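Local coordinates for uncharacterized protein (Xanthomonas campestris pv. campestris, PDB 3HIU) that is of unknown function but belongs to the DUF892 family of the ferritin-like clan, forms a helical bundle that pairs as a dimer, and binds sodium in the crystal, at residues R4-L7 / V8-Q12; G122-E125 / V126-I129. All blocks are in the same frame, centred on the assembly; numbering follows the deposited sequence.

Contact 1: R4-L7 / V8-Q12; sequences RERL and VKWLQ. With EDO (1,2-ethanediol), chain R.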
# COMPACT_ATOMS: atom_id res chain seq x y z
N ARG B 4 22.07 -6.13 -15.34
CA ARG B 4 22.64 -5.39 -14.22
C ARG B 4 21.97 -4.05 -14.07
O ARG B 4 21.66 -3.63 -12.96
CB ARG B 4 24.13 -5.16 -14.39
CG ARG B 4 24.65 -4.08 -13.45
CD ARG B 4 26.17 -4.04 -13.39
NE ARG B 4 26.75 -5.27 -12.84
CZ ARG B 4 28.04 -5.42 -12.55
NH1 ARG B 4 28.87 -4.42 -12.75
NH2 ARG B 4 28.48 -6.57 -12.06
N GLU B 5 21.76 -3.37 -15.18
CA GLU B 5 21.27 -2.00 -15.13
C GLU B 5 19.75 -1.88 -14.92
O GLU B 5 19.24 -0.80 -14.66
CB GLU B 5 21.75 -1.19 -16.34
CG GLU B 5 22.88 -0.17 -16.03
CD GLU B 5 24.02 -0.73 -15.18
OE1 GLU B 5 25.20 -0.57 -15.57
OE2 GLU B 5 23.75 -1.32 -14.12
N ARG B 6 19.03 -3.00 -15.02
CA ARG B 6 17.64 -3.01 -14.57
C ARG B 6 17.59 -3.26 -13.06
O ARG B 6 16.82 -2.64 -12.34
CB ARG B 6 16.83 -4.07 -15.29
CG ARG B 6 15.50 -4.39 -14.60
CD ARG B 6 14.62 -3.16 -14.56
NE ARG B 6 14.33 -2.69 -15.90
CZ ARG B 6 13.90 -1.47 -16.20
NH1 ARG B 6 13.66 -1.15 -17.47
NH2 ARG B 6 13.72 -0.57 -15.24
N LEU B 7 18.43 -4.18 -12.60
CA LEU B 7 18.61 -4.45 -11.18
C LEU B 7 19.02 -3.16 -10.47
O LEU B 7 18.44 -2.77 -9.46
CB LEU B 7 19.71 -5.51 -11.00
CG LEU B 7 19.71 -6.49 -9.83
CD1 LEU B 7 21.12 -6.96 -9.54
CD2 LEU B 7 19.10 -5.87 -8.59
N VAL B 8 20.04 -2.50 -11.02
CA VAL B 8 20.51 -1.21 -10.52
C VAL B 8 19.40 -0.15 -10.54
O VAL B 8 19.25 0.63 -9.59
CB VAL B 8 21.70 -0.70 -11.36
CG1 VAL B 8 22.01 0.74 -11.03
CG2 VAL B 8 22.93 -1.59 -11.15
N LYS B 9 18.63 -0.14 -11.62
CA LYS B 9 17.46 0.74 -11.75
C LYS B 9 16.45 0.59 -10.60
O LYS B 9 16.02 1.58 -10.00
CB LYS B 9 16.78 0.49 -13.10
CG LYS B 9 15.98 1.65 -13.62
CD LYS B 9 14.55 1.60 -13.12
CE LYS B 9 13.81 2.90 -13.42
NZ LYS B 9 12.56 2.96 -12.60
N TRP B 10 16.06 -0.66 -10.29
CA TRP B 10 15.11 -0.95 -9.21
C TRP B 10 15.75 -0.85 -7.84
O TRP B 10 15.09 -0.49 -6.86
CB TRP B 10 14.44 -2.31 -9.41
CG TRP B 10 13.55 -2.31 -10.59
CD1 TRP B 10 13.10 -1.22 -11.24
CD2 TRP B 10 12.98 -3.44 -11.26
NE1 TRP B 10 12.29 -1.59 -12.28
CE2 TRP B 10 12.19 -2.95 -12.31
CE3 TRP B 10 13.05 -4.82 -11.07
CZ2 TRP B 10 11.49 -3.78 -13.18
CZ3 TRP B 10 12.35 -5.65 -11.93
CH2 TRP B 10 11.58 -5.13 -12.97
N LEU B 11 17.04 -1.14 -7.76
CA LEU B 11 17.77 -0.90 -6.52
C LEU B 11 17.75 0.59 -6.12
O LEU B 11 17.58 0.92 -4.94
CB LEU B 11 19.21 -1.41 -6.63
CG LEU B 11 19.45 -2.89 -6.33
CD1 LEU B 11 20.95 -3.20 -6.39
CD2 LEU B 11 18.87 -3.29 -4.97
N GLN B 12 17.92 1.47 -7.10
CA GLN B 12 17.87 2.91 -6.85
C GLN B 12 16.49 3.42 -6.40
O GLN B 12 16.41 4.27 -5.53
CB GLN B 12 18.35 3.69 -8.08
CG GLN B 12 19.85 3.60 -8.31
CD GLN B 12 20.27 4.20 -9.63
OE1 GLN B 12 19.54 4.11 -10.62
NE2 GLN B 12 21.45 4.80 -9.66
C1 EDO R . 16.84 -0.13 -17.91
O1 EDO R . 17.27 0.62 -16.77
C2 EDO R . 16.10 0.78 -18.88
O2 EDO R . 15.55 0.00 -19.95

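Contact 2: G122-E125 / V126-I129; sequences GEQE and VAQI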
# COMPACT_ATOMS: atom_id res chain seq x y z
N GLY B 122 21.57 -13.06 -12.12
CA GLY B 122 22.51 -13.99 -11.53
C GLY B 122 23.32 -13.36 -10.41
O GLY B 122 24.44 -13.78 -10.14
N GLU B 123 22.75 -12.34 -9.79
CA GLU B 123 23.34 -11.75 -8.59
C GLU B 123 22.62 -12.36 -7.40
O GLU B 123 21.66 -11.79 -6.88
CB GLU B 123 23.16 -10.23 -8.58
CG GLU B 123 23.95 -9.46 -9.63
CD GLU B 123 25.44 -9.34 -9.30
OE1 GLU B 123 25.85 -9.71 -8.18
OE2 GLU B 123 26.20 -8.88 -10.18
N GLN B 124 23.06 -13.53 -6.98
CA GLN B 124 22.34 -14.24 -5.93
C GLN B 124 22.52 -13.62 -4.53
O GLN B 124 21.66 -13.76 -3.68
CB GLN B 124 22.70 -15.72 -5.93
CG GLN B 124 22.23 -16.47 -7.18
CD GLN B 124 20.71 -16.61 -7.26
OE1 GLN B 124 20.01 -16.48 -6.26
NE2 GLN B 124 20.20 -16.89 -8.46
N GLU B 125 23.63 -12.92 -4.31
CA GLU B 125 23.86 -12.23 -3.04
C GLU B 125 22.93 -11.03 -2.90
O GLU B 125 22.38 -10.80 -1.84
CB GLU B 125 25.32 -11.75 -2.91
CG GLU B 125 26.35 -12.86 -2.79
CD GLU B 125 26.89 -13.34 -4.13
OE1 GLU B 125 26.39 -12.89 -5.19
OE2 GLU B 125 27.83 -14.17 -4.13
N VAL B 126 22.77 -10.26 -3.98
CA VAL B 126 21.82 -9.16 -4.01
C VAL B 126 20.43 -9.70 -3.69
O VAL B 126 19.70 -9.12 -2.89
CB VAL B 126 21.81 -8.44 -5.38
CG1 VAL B 126 20.80 -7.31 -5.38
CG2 VAL B 126 23.18 -7.90 -5.71
N ALA B 127 20.08 -10.83 -4.30
CA ALA B 127 18.77 -11.44 -4.14
C ALA B 127 18.46 -11.78 -2.68
O ALA B 127 17.32 -11.66 -2.23
CB ALA B 127 18.65 -12.67 -5.02
N GLN B 128 19.48 -12.20 -1.94
CA GLN B 128 19.30 -12.55 -0.53
C GLN B 128 19.05 -11.29 0.29
O GLN B 128 18.12 -11.24 1.09
CB GLN B 128 20.51 -13.32 0.02
CG GLN B 128 20.16 -14.56 0.86
CD GLN B 128 19.71 -14.24 2.29
OE1 GLN B 128 18.54 -14.42 2.64
NE2 GLN B 128 20.64 -13.76 3.11
N ILE B 129 19.88 -10.27 0.09
CA ILE B 129 19.64 -8.97 0.72
C ILE B 129 18.15 -8.70 0.61
O ILE B 129 17.46 -8.50 1.61
CB ILE B 129 20.40 -7.82 0.02
CG1 ILE B 129 21.89 -8.13 -0.13
CG2 ILE B 129 20.24 -6.52 0.81
CD1 ILE B 129 22.68 -7.93 1.15
O HOH W 1 25.19 -10.35 -5.83

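Contact 1: R4-L7 / V8-Q12
Arg6 reaches one turn along helix 2-28 and lays its CD over one face of the Trp10 indole, 3.6 Å from the centroid of the six-membered ring and 23° off its normal, a CH-pi contact. Bends at chi2 and chi3 bring CD over the ring and carry the guanidinium on past it, its plane turned 37° from that of the indole. NH2 meets Lys9 CD at 3.1 Å, so the lysine methylenes pass along the guanidinium edge, while C1 of a 1,2-ethanediol sits over one of its faces; the diol's O1 donates a hydrogen bond to Glu5 O at 3.2 Å. Both cations and the indole N-H converge on Asp91 of the second subunit: Arg6 NH2 and Lys9 NZ as salt bridges, Trp10 NE1 as a hydrogen bond. Arg6 NE is salt-bridged to Glu159 of that subunit. The acidic partners would offset the charge gathered here. Another side of the helix is apolar: Leu7 and Leu11 run side by side, CD2 to CG 3.8 Å, both packed on Leu114, and Val8 leans on Leu60. In the backbone, Leu11 N bonds Leu7 O at 2.7 Å. Such two-sidedness is that of an amphipathic bundle helix, with leucines facing its own ferritin-like bundle and an Arg-Lys-Trp cluster facing the dimer partner.

Contact 2: G122-E125 / V126-I129
Glu123 sets its CB against Val126 CG2, 3.7 Å away, across the first turn of helix 124-159, where Glu123 is the N-cap residue. Its carbonyl opens the helical bonding by accepting from Ala127 N at 3.2 Å. The Glu123 side chain, bent at chi2, folds back so that OE1 turns to a water instead of extending away from the turn. That water gives one hydrogen to Glu123 OE1 and the other to Glu125 OE1, and receives the N-H of Val126 at 3.0 Å; three bonds fix it, and through it two carboxylates meet a first-turn amide. Being at the N-terminal end of a helix, both carboxylates are probably favoured in their charged form. Val126 has CG1 anti to its backbone N (179°), which leaves CG2 beside that nitrogen and facing Glu123. Farther along, Gln128 N bonds Gln124 O, and Ala127 CB lies 3.5 Å from the same oxygen.

Outward, Val126 packs on Cys59 and Leu62 of helix 36-62 and on Ala118 of helix 94-120, and Ala127 also rests on Ala118. Glu123 touches Leu62 and forms a long, weak ion pair with Arg4. Just before the cap, Gly122 has positive phi (63°) and ends the preceding helix in a Schellman motif, turning the chain into the new one. At the far end of the turn Glu125 O receives Ile129 N almost straight, at 176°, and a weak bond from Gln128 N; Ile129 CG1 lies 3.2 Å from this oxygen.

From the N terminus, contact 1 lies within the opening turns of helix 2-28; the chain then runs through helices 36-62 and 94-120 before contact 2 starts helix 124-159. Each is local, closing helical turns and no long loop, and the two follow in series without nesting or crossing. Their centres are 12 Å apart, at the same end of the bundle. There Leu7 CD2 packs against Val126 CG1 at 3.9 Å, and Leu7 CD1 meets Glu123 CG, so the first helix is joined to the beginning of the last. Contact 1 also faces the second subunit, whereas contact 2 is touched by no other protein chain of the assembly.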